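Local coordinates for conserved hypothetical protein (Bacteroides thetaiotaomicron, PDB 2FB0) that is of unknown function but belongs to the antibiotic biosynthesis monooxygenase family, with a dimeric alpha-beta barrel fold, and is possibly an oxidoreductase, at residues I5-F10 against L89-F94; V9-N14 against E83-K88; K20-A25 against D51-C56; E27-S32 against Y41-S46. All blocks are in the same frame, centred on the assembly; numbering follows the deposited sequence. Where two conformers were deposited one is given.

Interaction 1: I5-F10 against L89-F94; sequences IRLNVF and LEKFEF
Arg-6 and Phe-92 form a hydrogen-bonded pair in the antiparallel ladder between 5-10 and 89-94, with Arg-6 N giving to Phe-92 O at 2.8 Å and Phe-92 N returning a bond to Arg-6 O. Asn-8 and Glu-90 repeat this pairing. The Arg-6 side chain starts at CB, 3.9 Å from Phe-94 CE1. Its CG stands anti to the backbone N, and bends at chi2 (61°) and chi3 (44°) carry CD past Cys-56 and turn the tip back to Phe-94. NE makes a weak hydrogen bond to Glu-57 O. NH2 lies 3.5 Å from Phe-94 CZ, in the plane of the ring at its edge, and the guanidinium and ring planes stand 85° apart. NH2 then bonds Thr-58 OG1 and forms a salt bridge with Glu-90 of the second subunit, a reach for which a long, branched cation is well suited. On the other face, Leu-7 CD2 lies alongside Lys-91, 3.6 Å from its CB, while Val-9 CG2 packs 3.9 Å from Leu-89 CG. Strand 86-93 thus borders 5-12, whose other neighbour is 52-59; Ile-5 and Leu-7 face helix 62-68, and Arg-6, Asn-8 and Phe-92 face the second subunit.

Interaction 2: V9-N14 against E83-K88; sequences VFVRVN and ELAEMK
Ala-85 is the small bump of this contact: its methyl fits a hollow shaped by Val-11, Val-13 and the carbonyl of Arg-12. Ala-85 CB comes 3.5 Å from Val-11 CG1, a tight fit for two carbons, 3.7 Å from Val-13 CB and 3.3 Å from Arg-12 O, so a short side chain suits the place where the chain leaves the helix for the strand. With chi1 at -176°, Val-11 turns CG1 toward this methyl and leaves CG2 to meet Met-87 CG. Farther along, the selenomethionine Met-87 bends at its end and brings CE to 3.9 Å from Val-9 CG1, a flexible chain laid against a rigid branched one. Arg-12 with Glu-86 and Phe-10 with Lys-88 each pair through two backbone bonds; the one from Glu-86 N to Arg-12 O is 3.0 Å long and nearly straight at 172°. Where the strands part, a water takes a bond from Asn-14 N and gives one of 2.7 Å to Leu-84 O. Strand 86-93, outermost in this chain's sheet, follows directly on helix 72-84, whose Ile-81 touches both Val-11 and Met-87, while Val-13 and Leu-84 pack on Ala-21 of helix 18-32.

Interaction 3: K20-A25 against D51-C56; sequences KAIEAA and DVFMIC
Helix segment 20-25 and strand segment 52-56 run almost parallel, 7° apart, with their axes 10.1 Å from each other at closest approach. Phe-53 spans the gap and is touched by Ala-21, Ile-22 and Ala-25. Its CG sits between the backbone N and the carbonyl carbon (chi1 74°), which aims the ring at the helix. Ile-22 slides over one face of the ring in the opposite direction, and its CG1 makes a CH-pi contact 4.0 Å from the Phe-53 ring centroid, 19° off the normal. Alanines suit the remaining positions, since small methyls let the helix come close to so large a ring: Ala-21 CB lies 3.9 Å from Phe-53 CE1, and Ala-25 CB 3.8 Å from Phe-53 CE2. Ala-25 CB also meets CD1 of Ile-55, two residues along on the same face of the strand, at 4.2 Å. No hydrogen bond crosses between the two segments; the side chains that meet are all apolar. Such packing of a helix on the face of the sheet turned away from the second subunit is that of the ferredoxin-like beta-alpha-beta-beta-alpha-beta fold, from which dimeric alpha-beta barrels are built.

Interaction 4: E27-S32 against Y41-S46; sequences ELTACS and YDTFES. With ACT (acetate ion), chain B.
The Tyr-41 ring packs against the helix: Ser-32 CB lies over one face, 3.9 Å from the ring centroid and 28° off its normal, with Leu-28 O over the same face. Across the ring plane from Ser-32 stands Ile-55. Two oxygens sit at the edge, Thr-29 OG1 near CD2 at 3.4 Å and an acetate oxygen, in plane, that accepts a 2.8 Å bond from Tyr-41 OH. With CG anti to the backbone N (chi1 -160°), Tyr-41 swings its ring toward the helix, where Leu-28 CG and CD2 lie against the hydroxyl, CG 4.1 Å from Tyr-41 CZ. A tyrosine suits this place: its ring packs in the core while the polar hydroxyl reaches the pocket where the acetate sits. The acetate probably came from the crystallisation liquor, yet His-68 of helix 62-68 also binds it.

Segments 27-32 and 41-46 run nearly antiparallel (167°); they belong to the helix and second strand of the beta-alpha-beta unit 5-12, 18-32, 38-46 of the ferredoxin-like fold. Thr-43 OG1 donates to Thr-29 OG1 at 2.9 Å, and Thr-29 is also bonded to Ala-25 O, linking the buried hydroxyls in a chain. Ser-32 OG gives a 2.7 Å bond to Leu-28 O, so the small side chain folds back and still leaves CB against the ring. Asp-42 turns its carboxylate to Ser-46 and Arg-49 of the second subunit.

In the fold
Interactions 1 and 2 are successive lengths of one ladder, sharing Val-9 and Phe-10, with centres 16 Å apart. The sheet continues from it into interaction 3, where Val-9 O meets Ile-55 N at 2.7 Å in a probable hydrogen bond, and on to interaction 4, where Phe-44 O meets Met-54 N at the same distance. Interactions 3 and 4 both use helix 18-32, and their centres are 7 Å apart, as are those of 2 and 3. The acetate, probably from the crystallisation liquor, may mark a pocket lined from interactions 1, 3 and 4: the side chains of Leu-7 and Val-9 come within about 4 Å of it and that of Ile-55 within about 5 Å.

Interaction 1: I5-F10 against L89-F94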
loop_
_atom_site.group_PDB
_atom_site.type_symbol
_atom_site.label_atom_id
_atom_site.label_comp_id
_atom_site.label_asym_id
_atom_site.label_seq_id
_atom_site.Cartn_x
_atom_site.Cartn_y
_atom_site.Cartn_z
ATOM N N ILE A 5 -13.737 -4.365 2.577
ATOM C CA ILE A 5 -12.957 -4.681 1.385
ATOM C C ILE A 5 -11.709 -3.815 1.362
ATOM O O ILE A 5 -11.784 -2.594 1.530
ATOM C CB ILE A 5 -13.779 -4.456 0.089
ATOM C CG1 ILE A 5 -14.917 -5.479 -0.008
ATOM C CG2 ILE A 5 -12.884 -4.529 -1.160
ATOM C CD1 ILE A 5 -15.934 -5.162 -1.089
ATOM N N ARG A 6 -10.568 -4.461 1.163
ATOM C CA ARG A 6 -9.300 -3.767 0.990
ATOM C C ARG A 6 -8.928 -3.770 -0.496
ATOM O O ARG A 6 -8.900 -4.828 -1.130
ATOM C CB ARG A 6 -8.198 -4.440 1.828
ATOM C CG ARG A 6 -6.749 -3.997 1.504
ATOM C CD ARG A 6 -6.489 -2.490 1.736
ATOM N NE ARG A 6 -7.058 -2.014 3.002
ATOM C CZ ARG A 6 -6.499 -2.222 4.196
ATOM N NH1 ARG A 6 -5.332 -2.866 4.289
ATOM N NH2 ARG A 6 -7.090 -1.756 5.302
ATOM N N LEU A 7 -8.646 -2.589 -1.044
ATOM C CA LEU A 7 -8.069 -2.490 -2.393
ATOM C C LEU A 7 -6.632 -2.013 -2.324
ATOM O O LEU A 7 -6.312 -1.098 -1.562
ATOM C CB LEU A 7 -8.875 -1.547 -3.302
ATOM C CG LEU A 7 -10.388 -1.759 -3.483
ATOM C CD1 LEU A 7 -10.921 -0.798 -4.534
ATOM C CD2 LEU A 7 -10.682 -3.174 -3.908
ATOM N N ASN A 8 -5.775 -2.670 -3.101
ATOM C CA ASN A 8 -4.436 -2.199 -3.401
ATOM C C ASN A 8 -4.368 -1.943 -4.908
ATOM O O ASN A 8 -4.447 -2.880 -5.708
ATOM C CB ASN A 8 -3.378 -3.242 -3.026
ATOM C CG ASN A 8 -3.274 -3.502 -1.505
ATOM O OD1 ASN A 8 -3.824 -2.758 -0.669
ATOM N ND2 ASN A 8 -2.571 -4.563 -1.154
ATOM N N VAL A 9 -4.221 -0.678 -5.288
ATOM C CA VAL A 9 -4.240 -0.293 -6.698
ATOM C C VAL A 9 -2.857 0.226 -7.056
ATOM O O VAL A 9 -2.450 1.292 -6.600
ATOM C CB VAL A 9 -5.328 0.765 -6.984
ATOM C CG1 VAL A 9 -5.354 1.126 -8.482
ATOM C CG2 VAL A 9 -6.722 0.256 -6.542
ATOM N N PHE A 10 -2.122 -0.569 -7.826
ATOM C CA PHE A 10 -0.746 -0.245 -8.191
ATOM C C PHE A 10 -0.744 0.524 -9.494
ATOM O O PHE A 10 -1.479 0.185 -10.415
ATOM C CB PHE A 10 0.098 -1.514 -8.285
ATOM C CG PHE A 10 0.096 -2.317 -7.008
ATOM C CD1 PHE A 10 0.964 -1.996 -5.973
ATOM C CD2 PHE A 10 -0.797 -3.369 -6.838
ATOM C CE1 PHE A 10 0.951 -2.719 -4.784
ATOM C CE2 PHE A 10 -0.819 -4.109 -5.645
ATOM C CZ PHE A 10 0.064 -3.773 -4.615
ATOM N N LEU A 89 -5.671 -3.055 -10.277
ATOM C CA LEU A 89 -6.438 -3.128 -9.047
ATOM C C LEU A 89 -6.466 -4.559 -8.487
ATOM O O LEU A 89 -6.732 -5.525 -9.212
ATOM C CB LEU A 89 -7.848 -2.580 -9.289
ATOM C CG LEU A 89 -8.875 -2.629 -8.150
ATOM C CD1 LEU A 89 -9.916 -1.558 -8.390
ATOM C CD2 LEU A 89 -9.519 -4.002 -8.082
ATOM N N GLU A 90 -6.162 -4.687 -7.198
ATOM C CA GLU A 90 -6.293 -5.957 -6.492
ATOM C C GLU A 90 -7.245 -5.753 -5.310
ATOM O O GLU A 90 -7.142 -4.758 -4.582
ATOM C CB GLU A 90 -4.934 -6.487 -6.021
ATOM C CG GLU A 90 -3.900 -6.633 -7.150
ATOM C CD GLU A 90 -2.658 -7.404 -6.742
ATOM O OE1 GLU A 90 -2.076 -7.145 -5.665
ATOM O OE2 GLU A 90 -2.251 -8.285 -7.520
ATOM N N LYS A 91 -8.169 -6.696 -5.150
ATOM C CA LYS A 91 -9.233 -6.638 -4.159
ATOM C C LYS A 91 -9.142 -7.813 -3.180
ATOM O O LYS A 91 -8.905 -8.946 -3.586
ATOM C CB LYS A 91 -10.594 -6.639 -4.871
ATOM C CG LYS A 91 -11.807 -6.929 -3.965
ATOM C CD LYS A 91 -13.094 -6.273 -4.501
ATOM C CE LYS A 91 -13.551 -6.833 -5.842
ATOM N NZ LYS A 91 -14.658 -5.989 -6.436
ATOM N N PHE A 92 -9.329 -7.527 -1.888
ATOM C CA PHE A 92 -9.281 -8.544 -0.829
ATOM C C PHE A 92 -10.417 -8.283 0.169
ATOM O O PHE A 92 -10.811 -7.139 0.384
ATOM C CB PHE A 92 -7.942 -8.487 -0.080
ATOM C CG PHE A 92 -6.730 -8.561 -0.975
ATOM C CD1 PHE A 92 -6.145 -7.398 -1.475
ATOM C CD2 PHE A 92 -6.169 -9.799 -1.309
ATOM C CE1 PHE A 92 -5.014 -7.462 -2.307
ATOM C CE2 PHE A 92 -5.044 -9.867 -2.146
ATOM C CZ PHE A 92 -4.472 -8.691 -2.638
ATOM N N GLU A 93 -10.951 -9.348 0.755
ATOM C CA GLU A 93 -11.956 -9.208 1.805
ATOM C C GLU A 93 -11.318 -9.422 3.169
ATOM O O GLU A 93 -10.417 -10.258 3.320
ATOM C CB GLU A 93 -13.099 -10.209 1.622
ATOM C CG GLU A 93 -14.027 -9.885 0.457
ATOM C CD GLU A 93 -15.352 -10.629 0.521
ATOM O OE1 GLU A 93 -15.679 -11.211 1.585
ATOM O OE2 GLU A 93 -16.078 -10.626 -0.500
ATOM N N PHE A 94 -11.778 -8.649 4.148
ATOM C CA PHE A 94 -11.417 -8.870 5.539
ATOM C C PHE A 94 -12.057 -10.183 5.979
ATOM O O PHE A 94 -11.641 -10.816 6.946
ATOM C CB PHE A 94 -11.913 -7.714 6.416
ATOM C CG PHE A 94 -11.012 -6.503 6.393
ATOM C CD1 PHE A 94 -10.927 -5.698 5.260
ATOM C CD2 PHE A 94 -10.248 -6.174 7.507
ATOM C CE1 PHE A 94 -10.095 -4.578 5.234
ATOM C CE2 PHE A 94 -9.411 -5.056 7.491
ATOM C CZ PHE A 94 -9.339 -4.257 6.343
ATOM O OXT PHE A 94 -13.006 -10.640 5.348
#

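Interaction 2: V9-N14 against E83-K88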
loop_
_atom_site.group_PDB
_atom_site.type_symbol
_atom_site.label_atom_id
_atom_site.label_comp_id
_atom_site.label_asym_id
_atom_site.label_seq_id
_atom_site.Cartn_x
_atom_site.Cartn_y
_atom_site.Cartn_z
ATOM N N VAL A 9 -4.221 -0.678 -5.288
ATOM C CA VAL A 9 -4.240 -0.293 -6.698
ATOM C C VAL A 9 -2.857 0.226 -7.056
ATOM O O VAL A 9 -2.450 1.292 -6.600
ATOM C CB VAL A 9 -5.328 0.765 -6.984
ATOM C CG1 VAL A 9 -5.354 1.126 -8.482
ATOM C CG2 VAL A 9 -6.722 0.256 -6.542
ATOM N N PHE A 10 -2.122 -0.569 -7.826
ATOM C CA PHE A 10 -0.746 -0.245 -8.191
ATOM C C PHE A 10 -0.744 0.524 -9.494
ATOM O O PHE A 10 -1.479 0.185 -10.415
ATOM C CB PHE A 10 0.098 -1.514 -8.285
ATOM C CG PHE A 10 0.096 -2.317 -7.008
ATOM C CD1 PHE A 10 0.964 -1.996 -5.973
ATOM C CD2 PHE A 10 -0.797 -3.369 -6.838
ATOM C CE1 PHE A 10 0.951 -2.719 -4.784
ATOM C CE2 PHE A 10 -0.819 -4.109 -5.645
ATOM C CZ PHE A 10 0.064 -3.773 -4.615
ATOM N N VAL A 11 0.055 1.584 -9.535
ATOM C CA VAL A 11 0.113 2.483 -10.684
ATOM C C VAL A 11 1.563 2.604 -11.152
ATOM O O VAL A 11 2.468 2.902 -10.350
ATOM C CB VAL A 11 -0.457 3.892 -10.367
ATOM C CG1 VAL A 11 -0.481 4.776 -11.627
ATOM C CG2 VAL A 11 -1.871 3.812 -9.757
ATOM N N ARG A 12 1.784 2.344 -12.440
ATOM C CA ARG A 12 3.091 2.554 -13.060
ATOM C C ARG A 12 2.986 3.792 -13.956
ATOM O O ARG A 12 2.087 3.882 -14.797
ATOM C CB ARG A 12 3.525 1.310 -13.856
ATOM C CG ARG A 12 5.031 1.243 -14.184
ATOM C CD ARG A 12 5.385 2.053 -15.431
ATOM N NE ARG A 12 6.814 2.368 -15.521
ATOM C CZ ARG A 12 7.361 3.170 -16.434
ATOM N NH1 ARG A 12 6.609 3.752 -17.369
ATOM N NH2 ARG A 12 8.670 3.393 -16.407
ATOM N N VAL A 13 3.895 4.741 -13.758
ATOM C CA VAL A 13 3.856 6.032 -14.447
ATOM C C VAL A 13 5.272 6.521 -14.790
ATOM O O VAL A 13 6.203 6.358 -13.985
ATOM C CB VAL A 13 3.095 7.099 -13.588
ATOM C CG1 VAL A 13 3.823 7.387 -12.246
ATOM C CG2 VAL A 13 2.847 8.378 -14.382
ATOM N N ASN A 14 5.432 7.112 -15.981
ATOM C CA ASN A 14 6.719 7.682 -16.403
ATOM C C ASN A 14 7.006 9.007 -15.721
ATOM O O ASN A 14 6.133 9.563 -15.055
ATOM C CB ASN A 14 6.812 7.798 -17.946
ATOM C CG ASN A 14 5.876 8.861 -18.530
ATOM O OD1 ASN A 14 5.540 9.858 -17.888
ATOM N ND2 ASN A 14 5.466 8.647 -19.774
ATOM N N GLU A 83 -5.239 7.776 -18.301
ATOM C CA GLU A 83 -4.705 8.467 -19.459
ATOM C C GLU A 83 -3.214 8.758 -19.277
ATOM O O GLU A 83 -2.457 8.802 -20.246
ATOM C CB GLU A 83 -5.504 9.761 -19.670
ATOM C CG GLU A 83 -5.665 10.210 -21.110
ATOM C CD GLU A 83 -6.194 9.150 -22.070
ATOM O OE1 GLU A 83 -6.987 8.266 -21.671
ATOM O OE2 GLU A 83 -5.792 9.207 -23.250
ATOM N N LEU A 84 -2.802 8.923 -18.022
ATOM C CA LEU A 84 -1.411 9.225 -17.654
ATOM C C LEU A 84 -0.551 8.008 -17.339
ATOM O O LEU A 84 0.679 8.075 -17.401
ATOM C CB LEU A 84 -1.396 10.154 -16.431
ATOM C CG LEU A 84 -1.927 11.579 -16.564
ATOM C CD1 LEU A 84 -2.296 12.140 -15.183
ATOM C CD2 LEU A 84 -0.917 12.486 -17.283
ATOM N N ALA A 85 -1.182 6.891 -16.998
ATOM C CA ALA A 85 -0.466 5.803 -16.339
ATOM C C ALA A 85 -1.175 4.460 -16.518
ATOM O O ALA A 85 -2.274 4.402 -17.073
ATOM C CB ALA A 85 -0.297 6.147 -14.824
ATOM N N GLU A 86 -0.548 3.384 -16.046
ATOM C CA GLU A 86 -1.186 2.062 -16.065
ATOM C C GLU A 86 -1.546 1.607 -14.656
ATOM O O GLU A 86 -0.719 1.667 -13.738
ATOM C CB GLU A 86 -0.306 1.015 -16.757
ATOM C CG GLU A 86 0.069 1.357 -18.225
ATOM C CD GLU A 86 -1.138 1.593 -19.164
ATOM O OE1 GLU A 86 -2.180 0.899 -19.035
ATOM O OE2 GLU A 86 -1.030 2.473 -20.057
HETATM N N MSE A 87 -2.781 1.146 -14.499
HETATM C CA MSE A 87 -3.325 0.802 -13.195
HETATM C C MSE A 87 -3.613 -0.684 -13.113
HETATM O O MSE A 87 -4.103 -1.275 -14.086
HETATM C CB MSE A 87 -4.628 1.559 -12.954
HETATM C CG MSE A 87 -4.491 3.060 -12.954
HETATM SE SE MSE A 87 -6.183 3.949 -12.589
HETATM C CE MSE A 87 -7.124 2.558 -11.659
ATOM N N LYS A 88 -3.325 -1.274 -11.954
ATOM C CA LYS A 88 -3.731 -2.649 -11.657
ATOM C C LYS A 88 -4.391 -2.712 -10.283
ATOM O O LYS A 88 -3.743 -2.485 -9.257
ATOM C CB LYS A 88 -2.548 -3.618 -11.695
ATOM C CG LYS A 88 -2.961 -5.079 -11.388
ATOM C CD LYS A 88 -1.731 -5.978 -11.153
ATOM C CE LYS A 88 -2.136 -7.430 -10.869
ATOM N NZ LYS A 88 -0.969 -8.346 -11.058
HETATM O O HOH W 1 3.114 6.857 -17.772
#

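Interaction 3: K20-A25 against D51-C56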
loop_
_atom_site.group_PDB
_atom_site.type_symbol
_atom_site.label_atom_id
_atom_site.label_comp_id
_atom_site.label_asym_id
_atom_site.label_seq_id
_atom_site.Cartn_x
_atom_site.Cartn_y
_atom_site.Cartn_z
ATOM N N LYS A 20 1.614 14.516 -12.110
ATOM C CA LYS A 20 0.227 14.747 -12.504
ATOM C C LYS A 20 -0.662 13.590 -12.064
ATOM O O LYS A 20 -1.767 13.806 -11.603
ATOM C CB LYS A 20 0.110 14.954 -14.037
ATOM C CG LYS A 20 0.724 16.264 -14.556
ATOM C CD LYS A 20 0.880 16.225 -16.083
ATOM C CE LYS A 20 1.813 17.344 -16.590
ATOM N NZ LYS A 20 2.004 17.216 -18.073
ATOM N N ALA A 21 -0.176 12.365 -12.247
ATOM C CA ALA A 21 -0.909 11.170 -11.838
ATOM C C ALA A 21 -1.094 11.096 -10.297
ATOM O O ALA A 21 -2.190 10.792 -9.807
ATOM C CB ALA A 21 -0.222 9.915 -12.389
ATOM N N ILE A 22 -0.030 11.408 -9.557
ATOM C CA ILE A 22 -0.086 11.463 -8.088
ATOM C C ILE A 22 -1.069 12.531 -7.608
ATOM O O ILE A 22 -1.869 12.274 -6.706
ATOM C CB ILE A 22 1.338 11.651 -7.448
ATOM C CG1 ILE A 22 2.189 10.400 -7.701
ATOM C CG2 ILE A 22 1.241 11.959 -5.917
ATOM C CD1 ILE A 22 3.683 10.581 -7.449
ATOM N N GLU A 23 -1.022 13.722 -8.212
ATOM C CA GLU A 23 -1.952 14.787 -7.841
ATOM C C GLU A 23 -3.395 14.369 -8.099
ATOM O O GLU A 23 -4.274 14.642 -7.281
ATOM C CB GLU A 23 -1.618 16.116 -8.550
ATOM C CG GLU A 23 -2.776 17.133 -8.645
ATOM C CD GLU A 23 -3.219 17.757 -7.310
ATOM O OE1 GLU A 23 -2.606 17.498 -6.254
ATOM O OE2 GLU A 23 -4.203 18.527 -7.325
ATOM N N ALA A 24 -3.637 13.700 -9.225
ATOM C CA ALA A 24 -4.994 13.225 -9.543
ATOM C C ALA A 24 -5.464 12.195 -8.504
ATOM O O ALA A 24 -6.621 12.212 -8.089
ATOM C CB ALA A 24 -5.065 12.639 -10.959
ATOM N N ALA A 25 -4.554 11.315 -8.088
ATOM C CA ALA A 25 -4.839 10.339 -7.030
ATOM C C ALA A 25 -5.104 11.038 -5.693
ATOM O O ALA A 25 -6.034 10.682 -4.980
ATOM C CB ALA A 25 -3.710 9.337 -6.906
ATOM N N ASP A 51 8.876 5.111 -10.546
ATOM C CA ASP A 51 7.769 4.969 -11.498
ATOM C C ASP A 51 6.565 4.229 -10.916
ATOM O O ASP A 51 5.602 3.975 -11.623
ATOM C CB ASP A 51 8.257 4.293 -12.803
ATOM C CG ASP A 51 8.785 2.877 -12.587
ATOM O OD1 ASP A 51 9.199 2.529 -11.453
ATOM O OD2 ASP A 51 8.800 2.096 -13.560
ATOM N N VAL A 52 6.623 3.891 -9.625
ATOM C CA VAL A 52 5.543 3.134 -8.996
ATOM C C VAL A 52 4.913 3.919 -7.846
ATOM O O VAL A 52 5.615 4.448 -6.983
ATOM C CB VAL A 52 6.003 1.732 -8.493
ATOM C CG1 VAL A 52 4.830 0.989 -7.824
ATOM C CG2 VAL A 52 6.567 0.882 -9.633
ATOM N N PHE A 53 3.589 4.024 -7.854
ATOM C CA PHE A 53 2.865 4.433 -6.647
ATOM C C PHE A 53 1.647 3.539 -6.484
ATOM O O PHE A 53 1.383 2.708 -7.345
ATOM C CB PHE A 53 2.565 5.953 -6.597
ATOM C CG PHE A 53 1.461 6.425 -7.527
ATOM C CD1 PHE A 53 1.755 6.840 -8.832
ATOM C CD2 PHE A 53 0.137 6.511 -7.074
ATOM C CE1 PHE A 53 0.738 7.315 -9.677
ATOM C CE2 PHE A 53 -0.884 6.978 -7.901
ATOM C CZ PHE A 53 -0.584 7.390 -9.216
HETATM N N MSE A 54 0.951 3.655 -5.355
HETATM C CA MSE A 54 -0.196 2.804 -5.105
HETATM C C MSE A 54 -1.280 3.543 -4.360
HETATM O O MSE A 54 -1.018 4.536 -3.674
HETATM C CB MSE A 54 0.198 1.502 -4.382
HETATM C CG MSE A 54 0.742 1.672 -2.964
HETATM SE SE MSE A 54 0.762 -0.052 -2.029
HETATM C CE MSE A 54 -1.212 -0.250 -2.072
ATOM N N ILE A 55 -2.506 3.079 -4.550
ATOM C CA ILE A 55 -3.650 3.602 -3.834
ATOM C C ILE A 55 -4.129 2.472 -2.936
ATOM O O ILE A 55 -4.361 1.352 -3.400
ATOM C CB ILE A 55 -4.784 4.070 -4.780
ATOM C CG1 ILE A 55 -4.262 5.109 -5.791
ATOM C CG2 ILE A 55 -5.912 4.705 -3.970
ATOM C CD1 ILE A 55 -5.293 5.496 -6.885
ATOM N N CYS A 56 -4.200 2.757 -1.641
ATOM C CA CYS A 56 -4.700 1.811 -0.658
ATOM C C CYS A 56 -6.070 2.287 -0.192
ATOM O O CYS A 56 -6.232 3.447 0.178
ATOM C CB CYS A 56 -3.743 1.729 0.533
ATOM S SG CYS A 56 -4.083 0.306 1.591
#

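Interaction 4: E27-S32 against Y41-S46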
loop_
_atom_site.group_PDB
_atom_site.type_symbol
_atom_site.label_atom_id
_atom_site.label_comp_id
_atom_site.label_asym_id
_atom_site.label_seq_id
_atom_site.Cartn_x
_atom_site.Cartn_y
_atom_site.Cartn_z
ATOM N N GLU A 27 -6.281 14.092 -5.355
ATOM C CA GLU A 27 -7.594 14.715 -5.502
ATOM C C GLU A 27 -8.711 13.687 -5.323
ATOM O O GLU A 27 -9.701 13.957 -4.650
ATOM C CB GLU A 27 -7.703 15.437 -6.853
ATOM C CG GLU A 27 -6.523 16.361 -7.110
ATOM C CD GLU A 27 -6.714 17.269 -8.305
ATOM O OE1 GLU A 27 -6.597 16.790 -9.451
ATOM O OE2 GLU A 27 -6.954 18.476 -8.097
ATOM N N LEU A 28 -8.529 12.502 -5.903
ATOM C CA LEU A 28 -9.483 11.406 -5.768
ATOM C C LEU A 28 -9.547 10.922 -4.294
ATOM O O LEU A 28 -10.609 10.551 -3.797
ATOM C CB LEU A 28 -9.130 10.242 -6.720
ATOM C CG LEU A 28 -10.055 9.013 -6.717
ATOM C CD1 LEU A 28 -11.529 9.391 -6.975
ATOM C CD2 LEU A 28 -9.581 7.942 -7.707
ATOM N N THR A 29 -8.404 10.951 -3.616
ATOM C CA THR A 29 -8.321 10.598 -2.191
ATOM C C THR A 29 -9.208 11.535 -1.344
ATOM O O THR A 29 -10.041 11.071 -0.583
ATOM C CB THR A 29 -6.848 10.617 -1.692
ATOM O OG1 THR A 29 -6.087 9.609 -2.378
ATOM C CG2 THR A 29 -6.762 10.385 -0.164
ATOM N N ALA A 30 -9.048 12.846 -1.516
ATOM C CA ALA A 30 -9.885 13.820 -0.799
ATOM C C ALA A 30 -11.377 13.630 -1.088
ATOM O O ALA A 30 -12.196 13.717 -0.177
ATOM C CB ALA A 30 -9.430 15.273 -1.113
ATOM N N CYS A 31 -11.731 13.353 -2.349
ATOM C CA CYS A 31 -13.129 13.138 -2.731
ATOM C C CYS A 31 -13.720 11.863 -2.119
ATOM O O CYS A 31 -14.832 11.876 -1.584
ATOM C CB CYS A 31 -13.273 13.052 -4.255
ATOM S SG CYS A 31 -13.013 14.588 -5.127
ATOM N N SER A 32 -12.974 10.765 -2.213
ATOM C CA SER A 32 -13.455 9.465 -1.753
ATOM C C SER A 32 -13.643 9.425 -0.232
ATOM O O SER A 32 -14.603 8.829 0.251
ATOM C CB SER A 32 -12.517 8.345 -2.222
ATOM O OG SER A 32 -12.263 8.457 -3.618
ATOM N N TYR A 41 -8.551 5.687 2.627
ATOM C CA TYR A 41 -8.156 5.914 1.260
ATOM C C TYR A 41 -6.945 6.817 1.306
ATOM O O TYR A 41 -6.995 7.876 1.916
ATOM C CB TYR A 41 -9.311 6.589 0.499
ATOM C CG TYR A 41 -9.260 6.462 -1.011
ATOM C CD1 TYR A 41 -10.254 5.770 -1.701
ATOM C CD2 TYR A 41 -8.221 7.040 -1.748
ATOM C CE1 TYR A 41 -10.230 5.671 -3.112
ATOM C CE2 TYR A 41 -8.182 6.944 -3.149
ATOM C CZ TYR A 41 -9.183 6.261 -3.817
ATOM O OH TYR A 41 -9.118 6.154 -5.194
ATOM N N ASP A 42 -5.855 6.399 0.671
ATOM C CA ASP A 42 -4.673 7.253 0.588
ATOM C C ASP A 42 -3.816 6.878 -0.612
ATOM O O ASP A 42 -3.885 5.759 -1.109
ATOM C CB ASP A 42 -3.841 7.194 1.890
ATOM C CG ASP A 42 -2.921 8.407 2.069
ATOM O OD1 ASP A 42 -3.023 9.384 1.285
ATOM O OD2 ASP A 42 -2.092 8.397 3.013
ATOM N N THR A 43 -3.002 7.829 -1.045
ATOM C CA THR A 43 -2.040 7.645 -2.124
ATOM C C THR A 43 -0.648 7.509 -1.520
ATOM O O THR A 43 -0.284 8.299 -0.658
ATOM C CB THR A 43 -2.115 8.865 -3.074
ATOM O OG1 THR A 43 -3.467 8.993 -3.535
ATOM C CG2 THR A 43 -1.154 8.713 -4.255
ATOM N N PHE A 44 0.106 6.498 -1.963
ATOM C CA PHE A 44 1.438 6.196 -1.451
ATOM C C PHE A 44 2.419 6.048 -2.612
ATOM O O PHE A 44 2.164 5.278 -3.541
ATOM C CB PHE A 44 1.452 4.853 -0.702
ATOM C CG PHE A 44 0.597 4.814 0.526
ATOM C CD1 PHE A 44 1.157 5.046 1.789
ATOM C CD2 PHE A 44 -0.758 4.511 0.436
ATOM C CE1 PHE A 44 0.363 5.000 2.940
ATOM C CE2 PHE A 44 -1.556 4.461 1.592
ATOM C CZ PHE A 44 -0.981 4.707 2.845
ATOM N N GLU A 45 3.559 6.717 -2.522
ATOM C CA GLU A 45 4.611 6.614 -3.532
ATOM C C GLU A 45 5.679 5.621 -3.089
ATOM O O GLU A 45 6.107 5.639 -1.927
ATOM C CB GLU A 45 5.274 7.975 -3.717
ATOM C CG GLU A 45 4.317 9.065 -4.129
ATOM C CD GLU A 45 4.873 10.460 -3.886
ATOM O OE1 GLU A 45 6.062 10.697 -4.197
ATOM O OE2 GLU A 45 4.107 11.316 -3.401
ATOM N N SER A 46 6.143 4.788 -4.011
ATOM C CA SER A 46 7.228 3.873 -3.700
ATOM C C SER A 46 8.488 4.643 -3.336
ATOM O O SER A 46 8.855 5.618 -4.011
ATOM C CB SER A 46 7.509 2.913 -4.855
ATOM O OG SER A 46 8.705 2.195 -4.637
HETATM C C ACT B . -10.771 3.317 -6.697
HETATM O O ACT B . -11.057 4.474 -6.302
HETATM O OXT ACT B . -11.619 2.407 -6.492
HETATM C CH3 ACT B . -9.494 3.024 -7.405
#